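Local coordinates for ribulose-1,5-bisphosphate carboxylase/oxygenase large subunit (Rhodopseudomonas palustris, PDB 3QFW), which is a RuBisCO-like protein of the RuBisCO large-chain family, probably a magnesium-dependent enzyme whose own reaction may differ from carboxylation of ribulose bisphosphate, at residues S175-R180 with L216-D221; E179-V184 with E222-V227; S150-L155 with D161-D166. All coordinates share one frame; numbering follows the deposited sequence.

Interaction 1: S175-R180 with L216-D221; sequences SPFAER and LGVIRD
Phe177 of helix 177-195 packs against Val218 and Ile219 of helix 209-222 in an apolar helix-to-helix contact on the outer layer of the catalytic domain, where the first turn of one helix meets the later turns of the other. The aromatic ring is the main bridge. Its CG stands anti to the backbone N (chi1 -176°), which carries the ring out from the helix start and brings CE2 and CZ to the neighbouring helix. There the ring is met at its rim: Val218 CB lies in the ring plane, 3.8 Å from Phe177 CE2, as the two side chains run past one another, pointing opposite ways. Ile219 instead lies roughly perpendicular to the phenylalanine side chain. Its CG1 also sits in the ring plane, 3.7 Å from Phe177 CZ, and its terminal CD1 comes within 3.3 Å of the same CZ, a tight fit for two carbons.

Eight parallel strands enclosed by helices make this domain a TIM barrel, and helices 177-195 and 209-222 are consecutive in the chain, joined through strand 200-202. Beside the ring contact the helices also meet through smaller groups. Val218 CG1, anti to its own backbone nitrogen, lies 4.2 Å from Ala178 CA, the branch thus reaching the backbone of the opposing helix, while its CG2 faces the Ala178 CB methyl more loosely at 4.4 Å. Ala178 and Val218 also have the closest pair of CA atoms, 6.4 Å apart. Pro176 occupies the N-cap position, its O accepting a bond from Arg180 N at 2.9 Å, and Asp171 OD1 receives a hydrogen bond from Phe177 N, holding the start of the helix from which the ring projects.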
loop_
_atom_site.group_PDB
_atom_site.type_symbol
_atom_site.label_atom_id
_atom_site.label_comp_id
_atom_site.label_asym_id
_atom_site.label_seq_id
_atom_site.Cartn_x
_atom_site.Cartn_y
_atom_site.Cartn_z
ATOM N N SER B 175 -4.303 -5.462 24.460
ATOM C CA SER B 175 -3.256 -6.471 24.580
ATOM C C SER B 175 -2.053 -5.945 23.830
ATOM O O SER B 175 -1.780 -6.366 22.703
ATOM C CB SER B 175 -3.716 -7.817 24.004
ATOM O OG SER B 175 -3.993 -7.734 22.612
ATOM N N PRO B 176 -1.342 -4.997 24.452
ATOM C CA PRO B 176 -0.202 -4.298 23.854
ATOM C C PRO B 176 0.841 -5.289 23.358
ATOM O O PRO B 176 0.999 -6.333 23.967
ATOM C CB PRO B 176 0.356 -3.486 25.025
ATOM C CG PRO B 176 -0.828 -3.255 25.915
ATOM C CD PRO B 176 -1.634 -4.515 25.817
ATOM N N PHE B 177 1.553 -4.939 22.292
ATOM C CA PHE B 177 2.516 -5.850 21.682
ATOM C C PHE B 177 3.456 -6.483 22.698
ATOM O O PHE B 177 3.649 -7.699 22.687
ATOM C CB PHE B 177 3.344 -5.170 20.586
ATOM C CG PHE B 177 4.271 -6.118 19.883
ATOM C CD1 PHE B 177 3.835 -6.844 18.786
ATOM C CD2 PHE B 177 5.558 -6.330 20.356
ATOM C CE1 PHE B 177 4.681 -7.758 18.150
ATOM C CE2 PHE B 177 6.404 -7.236 19.727
ATOM C CZ PHE B 177 5.965 -7.946 18.621
ATOM N N ALA B 178 4.056 -5.663 23.557
ATOM C CA ALA B 178 5.048 -6.187 24.500
ATOM C C ALA B 178 4.446 -7.253 25.416
ATOM O O ALA B 178 4.962 -8.367 25.512
ATOM C CB ALA B 178 5.671 -5.061 25.308
ATOM N N GLU B 179 3.342 -6.908 26.071
ATOM C CA GLU B 179 2.648 -7.835 26.955
ATOM C C GLU B 179 2.189 -9.111 26.244
ATOM O O GLU B 179 2.318 -10.209 26.786
ATOM C CB GLU B 179 1.448 -7.149 27.617
ATOM C CG GLU B 179 1.816 -6.190 28.742
ATOM C CD GLU B 179 2.208 -4.806 28.251
ATOM O OE1 GLU B 179 2.402 -4.623 27.028
ATOM O OE2 GLU B 179 2.313 -3.891 29.096
ATOM N N ARG B 180 1.652 -8.968 25.035
ATOM C CA ARG B 180 1.167 -10.127 24.272
ATOM C C ARG B 180 2.292 -11.083 23.866
ATOM O O ARG B 180 2.168 -12.312 23.999
ATOM C CB ARG B 180 0.402 -9.668 23.026
ATOM C CG ARG B 180 -0.008 -10.791 22.096
ATOM C CD ARG B 180 -0.904 -10.299 20.964
ATOM N NE ARG B 180 -0.175 -9.672 19.859
ATOM C CZ ARG B 180 -0.110 -8.361 19.651
ATOM N NH1 ARG B 180 -0.713 -7.525 20.489
ATOM N NH2 ARG B 180 0.563 -7.879 18.612
ATOM N N LEU B 216 10.339 -5.669 17.064
ATOM C CA LEU B 216 11.303 -6.716 16.733
ATOM C C LEU B 216 12.257 -6.901 17.906
ATOM O O LEU B 216 12.683 -8.018 18.206
ATOM C CB LEU B 216 12.092 -6.345 15.477
ATOM C CG LEU B 216 13.126 -7.391 15.041
ATOM C CD1 LEU B 216 12.422 -8.677 14.682
ATOM C CD2 LEU B 216 13.950 -6.881 13.877
ATOM N N GLY B 217 12.592 -5.794 18.564
ATOM C CA GLY B 217 13.408 -5.842 19.765
ATOM C C GLY B 217 12.811 -6.746 20.828
ATOM O O GLY B 217 13.513 -7.563 21.427
ATOM N N VAL B 218 11.511 -6.599 21.066
ATOM C CA VAL B 218 10.807 -7.434 22.032
ATOM C C VAL B 218 10.848 -8.905 21.612
ATOM O O VAL B 218 11.130 -9.784 22.423
ATOM C CB VAL B 218 9.338 -6.987 22.205
ATOM C CG1 VAL B 218 8.574 -7.970 23.093
ATOM C CG2 VAL B 218 9.268 -5.561 22.765
ATOM N N ILE B 219 10.572 -9.161 20.337
ATOM C CA ILE B 219 10.590 -10.518 19.806
ATOM C C ILE B 219 11.915 -11.201 20.123
ATOM O O ILE B 219 11.947 -12.292 20.677
ATOM C CB ILE B 219 10.367 -10.521 18.281
ATOM C CG1 ILE B 219 8.945 -10.067 17.978
ATOM C CG2 ILE B 219 10.625 -11.910 17.698
ATOM C CD1 ILE B 219 7.965 -10.607 18.972
ATOM N N ARG B 220 13.006 -10.530 19.776
ATOM C CA ARG B 220 14.337 -11.063 20.007
ATOM C C ARG B 220 14.616 -11.242 21.497
ATOM O O ARG B 220 15.192 -12.246 21.908
ATOM C CB ARG B 220 15.391 -10.164 19.352
ATOM C CG ARG B 220 15.113 -9.880 17.876
ATOM C CD ARG B 220 16.325 -9.295 17.150
ATOM N NE ARG B 220 17.331 -10.316 16.861
ATOM C CZ ARG B 220 18.604 -10.247 17.246
ATOM N NH1 ARG B 220 19.031 -9.198 17.936
ATOM N NH2 ARG B 220 19.450 -11.228 16.943
ATOM N N ASP B 221 14.205 -10.271 22.306
ATOM C CA ASP B 221 14.420 -10.349 23.750
ATOM C C ASP B 221 13.632 -11.487 24.396
ATOM O O ASP B 221 14.070 -12.075 25.385
ATOM C CB ASP B 221 14.086 -9.016 24.422
ATOM C CG ASP B 221 15.040 -7.914 24.024
ATOM O OD1 ASP B 221 16.162 -8.242 23.572
ATOM O OD2 ASP B 221 14.671 -6.723 24.159
#

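Interaction 2: E179-V184 with E222-V227; sequences ERAAAV and EGIGAV
Ile224 meets Ala181 where the loop after helix 209-222 passes alongside helix 177-195. The isoleucine branches at CB, and chi1 (-66°) turns CG1 away from the carbonyl carbon, towards the helix. CG1 comes 4.4 Å from Ala181 O without yet making close contact. With chi2 at 163° the chain stays extended, so the terminal CD1 is the atom that arrives. It rests against both the backbone and the side chain of one residue, 3.5 Å from Ala181 O and 3.7 Å from Ala181 CB. The same methyl also lies 3.6 Å from Ile219 CD1, which makes it a joint between the loop and the two helices.

Nearer the surface, Glu222 approaches the next residue of the helix. Its chain bends at chi2 and brings the carboxylate alongside Ala182, with OE1 4.0 Å from Ala182 CA and OE2 4.0 Å from Ala182 CB. These are van der Waals contacts of a polar group with an alanine, at an exposed margin of the contact, whereas the Ile224 end is buried.

The turn that separates the two side chains is a Schellman motif. Gly223, the first residue to leave helical angles, takes a positive phi of 73°, a conformation that favours glycine, and lets the chain reverse so that Ile224 faces inward just beyond it.

Further on, Gly225, just before strand 226-229, and Val227 within it bond to the backbone of Val250, and Val227 also to that of Val252. Ile224 additionally touches Tyr201 and Pro203, at strand 200-202 and just after it, and Ala181 touches Val218; the contact therefore lies between helix 177-195, helix 209-222 and the adjoining strands of the barrel.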
loop_
_atom_site.group_PDB
_atom_site.type_symbol
_atom_site.label_atom_id
_atom_site.label_comp_id
_atom_site.label_asym_id
_atom_site.label_seq_id
_atom_site.Cartn_x
_atom_site.Cartn_y
_atom_site.Cartn_z
ATOM N N GLU B 179 3.342 -6.908 26.071
ATOM C CA GLU B 179 2.648 -7.835 26.955
ATOM C C GLU B 179 2.189 -9.111 26.244
ATOM O O GLU B 179 2.318 -10.209 26.786
ATOM C CB GLU B 179 1.448 -7.149 27.617
ATOM C CG GLU B 179 1.816 -6.190 28.742
ATOM C CD GLU B 179 2.208 -4.806 28.251
ATOM O OE1 GLU B 179 2.402 -4.623 27.028
ATOM O OE2 GLU B 179 2.313 -3.891 29.096
ATOM N N ARG B 180 1.652 -8.968 25.035
ATOM C CA ARG B 180 1.167 -10.127 24.272
ATOM C C ARG B 180 2.292 -11.083 23.866
ATOM O O ARG B 180 2.168 -12.312 23.999
ATOM C CB ARG B 180 0.402 -9.668 23.026
ATOM C CG ARG B 180 -0.008 -10.791 22.096
ATOM C CD ARG B 180 -0.904 -10.299 20.964
ATOM N NE ARG B 180 -0.175 -9.672 19.859
ATOM C CZ ARG B 180 -0.110 -8.361 19.651
ATOM N NH1 ARG B 180 -0.713 -7.525 20.489
ATOM N NH2 ARG B 180 0.563 -7.879 18.612
ATOM N N ALA B 181 3.381 -10.523 23.352
ATOM C CA ALA B 181 4.502 -11.342 22.908
ATOM C C ALA B 181 5.055 -12.146 24.079
ATOM O O ALA B 181 5.415 -13.316 23.934
ATOM C CB ALA B 181 5.585 -10.473 22.289
ATOM N N ALA B 182 5.111 -11.520 25.249
ATOM C CA ALA B 182 5.634 -12.194 26.433
ATOM C C ALA B 182 4.721 -13.342 26.845
ATOM O O ALA B 182 5.142 -14.497 26.896
ATOM C CB ALA B 182 5.817 -11.214 27.576
ATOM N N ALA B 183 3.464 -13.015 27.120
ATOM C CA ALA B 183 2.479 -14.005 27.548
ATOM C C ALA B 183 2.365 -15.173 26.572
ATOM O O ALA B 183 2.293 -16.333 26.987
ATOM C CB ALA B 183 1.112 -13.339 27.755
ATOM N N VAL B 184 2.348 -14.871 25.276
ATOM C CA VAL B 184 2.178 -15.914 24.267
ATOM C C VAL B 184 3.450 -16.727 24.058
ATOM O O VAL B 184 3.417 -17.963 24.040
ATOM C CB VAL B 184 1.726 -15.338 22.911
ATOM C CG1 VAL B 184 1.774 -16.433 21.844
ATOM C CG2 VAL B 184 0.325 -14.757 23.033
ATOM N N GLU B 222 12.469 -11.795 23.831
ATOM C CA GLU B 222 11.613 -12.844 24.365
ATOM C C GLU B 222 11.990 -14.228 23.834
ATOM O O GLU B 222 11.438 -15.234 24.271
ATOM C CB GLU B 222 10.146 -12.541 24.065
ATOM C CG GLU B 222 9.605 -11.325 24.804
ATOM C CD GLU B 222 9.654 -11.493 26.309
ATOM O OE1 GLU B 222 9.601 -12.652 26.782
ATOM O OE2 GLU B 222 9.747 -10.472 27.020
ATOM N N GLY B 223 12.931 -14.268 22.896
ATOM C CA GLY B 223 13.388 -15.522 22.320
ATOM C C GLY B 223 12.366 -16.135 21.379
ATOM O O GLY B 223 12.360 -17.349 21.157
ATOM N N ILE B 224 11.492 -15.293 20.831
ATOM C CA ILE B 224 10.477 -15.733 19.877
ATOM C C ILE B 224 11.109 -15.987 18.505
ATOM O O ILE B 224 12.014 -15.269 18.090
ATOM C CB ILE B 224 9.333 -14.690 19.770
ATOM C CG1 ILE B 224 8.569 -14.610 21.098
ATOM C CG2 ILE B 224 8.376 -15.047 18.640
ATOM C CD1 ILE B 224 7.706 -13.351 21.254
ATOM N N GLY B 225 10.631 -17.005 17.798
ATOM C CA GLY B 225 11.313 -17.449 16.595
ATOM C C GLY B 225 10.700 -17.060 15.260
ATOM O O GLY B 225 11.243 -17.400 14.209
ATOM N N ALA B 226 9.574 -16.359 15.286
ATOM C CA ALA B 226 8.968 -15.917 14.037
ATOM C C ALA B 226 8.333 -14.546 14.192
ATOM O O ALA B 226 8.235 -14.025 15.299
ATOM C CB ALA B 226 7.945 -16.926 13.547
ATOM N N VAL B 227 7.902 -13.978 13.071
ATOM C CA VAL B 227 7.282 -12.659 13.053
ATOM C C VAL B 227 6.335 -12.539 11.866
ATOM O O VAL B 227 6.611 -13.072 10.782
ATOM C CB VAL B 227 8.335 -11.548 12.931
ATOM C CG1 VAL B 227 9.207 -11.489 14.173
ATOM C CG2 VAL B 227 9.181 -11.740 11.680
#

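Interaction 3: S150-L155 with D161-D166; sequences SIAHQL and DLIKDD
Ile163 points its terminal methyl from strand 162-165 into helix 145-157, where CD1 lies 3.3 Å from Ala152 O and 3.8 Å from Leu155 CB. Ala152 CB is a looser neighbour, 4.2 Å from the same methyl. The isoleucine is fully extended (chi2 -179°), which carries CD1 onto the face of the helix formed by Ala152 and Leu155.

Around this buried core, Ile163 is held by backbone bonds to Leu200 and Ala202 of the next strand, and its side chain also packs on Leu138 and Tyr201. Ala152 packs on Val184 of helix 177-195. On the outer face of the helix, Gln154 NE2 bonds to Ser150 O at 2.9 Å from above the carbonyl plane, and Gln154 N reaches that oxygen from the opposite face.

At the end of the strand Lys164 NZ donates to Asp165 O at 3.0 Å. In this Lys-Asp-Asp run the lysine and the second aspartate resemble the carbamylated lysine and a magnesium-binding aspartate of RuBisCO; Lys164 is unmodified. Strand 133-138, helix 145-157 and strand 162-165 form a beta-alpha-beta crossover, the repeating element of a TIM barrel.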
loop_
_atom_site.group_PDB
_atom_site.type_symbol
_atom_site.label_atom_id
_atom_site.label_comp_id
_atom_site.label_asym_id
_atom_site.label_seq_id
_atom_site.Cartn_x
_atom_site.Cartn_y
_atom_site.Cartn_z
ATOM N N SER B 150 -3.229 -18.670 26.683
ATOM C CA SER B 150 -3.880 -19.942 26.984
ATOM C C SER B 150 -4.241 -20.685 25.699
ATOM O O SER B 150 -4.030 -21.897 25.590
ATOM C CB SER B 150 -5.124 -19.711 27.850
ATOM O OG SER B 150 -5.936 -20.869 27.919
ATOM N N ILE B 151 -4.776 -19.949 24.729
ATOM C CA ILE B 151 -5.111 -20.509 23.423
ATOM C C ILE B 151 -3.871 -21.031 22.716
ATOM O O ILE B 151 -3.855 -22.166 22.219
ATOM C CB ILE B 151 -5.776 -19.461 22.512
ATOM C CG1 ILE B 151 -7.131 -19.044 23.083
ATOM C CG2 ILE B 151 -5.923 -20.013 21.098
ATOM C CD1 ILE B 151 -8.043 -20.206 23.397
ATOM N N ALA B 152 -2.832 -20.203 22.665
ATOM C CA ALA B 152 -1.571 -20.604 22.045
ATOM C C ALA B 152 -1.036 -21.890 22.659
ATOM O O ALA B 152 -0.523 -22.768 21.957
ATOM C CB ALA B 152 -0.539 -19.506 22.174
ATOM N N HIS B 153 -1.151 -21.992 23.979
ATOM C CA HIS B 153 -0.658 -23.158 24.703
ATOM C C HIS B 153 -1.389 -24.415 24.233
ATOM O O HIS B 153 -0.774 -25.456 23.972
ATOM C CB HIS B 153 -0.829 -22.951 26.211
ATOM C CG HIS B 153 -0.165 -24.003 27.051
ATOM N ND1 HIS B 153 1.189 -24.005 27.314
ATOM C CD2 HIS B 153 -0.675 -25.080 27.696
ATOM C CE1 HIS B 153 1.485 -25.037 28.086
ATOM N NE2 HIS B 153 0.371 -25.706 28.327
ATOM N N GLN B 154 -2.709 -24.313 24.119
ATOM C CA GLN B 154 -3.509 -25.441 23.667
ATOM C C GLN B 154 -3.158 -25.821 22.229
ATOM O O GLN B 154 -3.030 -26.991 21.910
ATOM C CB GLN B 154 -5.000 -25.157 23.833
ATOM C CG GLN B 154 -5.403 -24.953 25.287
ATOM C CD GLN B 154 -6.735 -24.240 25.442
ATOM O OE1 GLN B 154 -7.795 -24.803 25.165
ATOM N NE2 GLN B 154 -6.684 -22.990 25.890
ATOM N N LEU B 155 -2.975 -24.827 21.363
ATOM C CA LEU B 155 -2.600 -25.109 19.980
ATOM C C LEU B 155 -1.236 -25.804 19.902
ATOM O O LEU B 155 -1.083 -26.833 19.240
ATOM C CB LEU B 155 -2.604 -23.815 19.153
ATOM C CG LEU B 155 -3.983 -23.157 19.079
ATOM C CD1 LEU B 155 -3.887 -21.711 18.565
ATOM C CD2 LEU B 155 -4.928 -23.991 18.226
ATOM N N ASP B 161 2.670 -26.467 13.900
ATOM C CA ASP B 161 4.004 -25.928 13.627
ATOM C C ASP B 161 4.172 -24.412 13.859
ATOM O O ASP B 161 5.196 -23.970 14.398
ATOM C CB ASP B 161 4.442 -26.288 12.207
ATOM C CG ASP B 161 4.450 -27.781 11.968
ATOM O OD1 ASP B 161 5.284 -28.473 12.595
ATOM O OD2 ASP B 161 3.630 -28.261 11.152
ATOM N N LEU B 162 3.185 -23.613 13.450
ATOM C CA LEU B 162 3.302 -22.160 13.602
ATOM C C LEU B 162 2.017 -21.511 14.104
ATOM O O LEU B 162 0.923 -21.762 13.598
ATOM C CB LEU B 162 3.802 -21.486 12.308
ATOM C CG LEU B 162 4.037 -19.962 12.296
ATOM C CD1 LEU B 162 4.574 -19.453 13.625
ATOM C CD2 LEU B 162 4.974 -19.531 11.161
ATOM N N ILE B 163 2.180 -20.701 15.139
ATOM C CA ILE B 163 1.098 -19.937 15.718
ATOM C C ILE B 163 1.355 -18.476 15.393
ATOM O O ILE B 163 2.416 -17.934 15.700
ATOM C CB ILE B 163 1.031 -20.147 17.230
ATOM C CG1 ILE B 163 0.794 -21.640 17.524
ATOM C CG2 ILE B 163 -0.047 -19.260 17.850
ATOM C CD1 ILE B 163 0.685 -21.972 18.977
ATOM N N LYS B 164 0.387 -17.860 14.731
ATOM C CA LYS B 164 0.516 -16.471 14.318
ATOM C C LYS B 164 -0.548 -15.639 15.012
ATOM O O LYS B 164 -1.622 -16.141 15.343
ATOM C CB LYS B 164 0.341 -16.358 12.800
ATOM C CG LYS B 164 -1.065 -16.737 12.326
ATOM C CD LYS B 164 -1.191 -16.753 10.807
ATOM C CE LYS B 164 -1.307 -15.364 10.204
ATOM N NZ LYS B 164 -2.515 -14.574 10.662
ATOM N N ASP B 165 -0.247 -14.361 15.223
ATOM C CA ASP B 165 -1.257 -13.405 15.645
ATOM C C ASP B 165 -2.320 -13.283 14.567
ATOM O O ASP B 165 -2.044 -13.431 13.377
ATOM C CB ASP B 165 -0.638 -12.024 15.844
ATOM C CG ASP B 165 -0.062 -11.824 17.228
ATOM O OD1 ASP B 165 -0.266 -12.697 18.100
ATOM O OD2 ASP B 165 0.592 -10.778 17.442
ATOM N N ASP B 166 -3.547 -13.028 14.989
ATOM C CA ASP B 166 -4.511 -12.415 14.097
ATOM C C ASP B 166 -3.763 -11.242 13.452
ATOM O O ASP B 166 -2.968 -10.564 14.108
ATOM C CB ASP B 166 -5.711 -11.924 14.904
ATOM C CG ASP B 166 -6.768 -11.257 14.048
ATOM O OD1 ASP B 166 -6.425 -10.408 13.208
ATOM O OD2 ASP B 166 -7.952 -11.589 14.215
#

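How the interactions relate
All three contacts lie on one side of the chain's centre, within the TIM-barrel domain. Interaction 3 comes first along the chain, linking helix 145-157 to strand 162-165. Interactions 1 and 2, with centres about 6 Å apart, both start from helix 177-195; interaction 1 meets helix 209-222 and interaction 2 the turn that follows it, leading into strand 226-229, and a probable hydrogen bond between Ile219 O and Ile224 N ties them. Interaction 3 is centred about 15 Å from interaction 1 and 11 Å from interaction 2, joined to both by the Arg180-Asp165 salt bridge. Consecutive beta-alpha units of the barrel wall thus join side by side, helix 177-195 packing between helices 145-157 and 209-222.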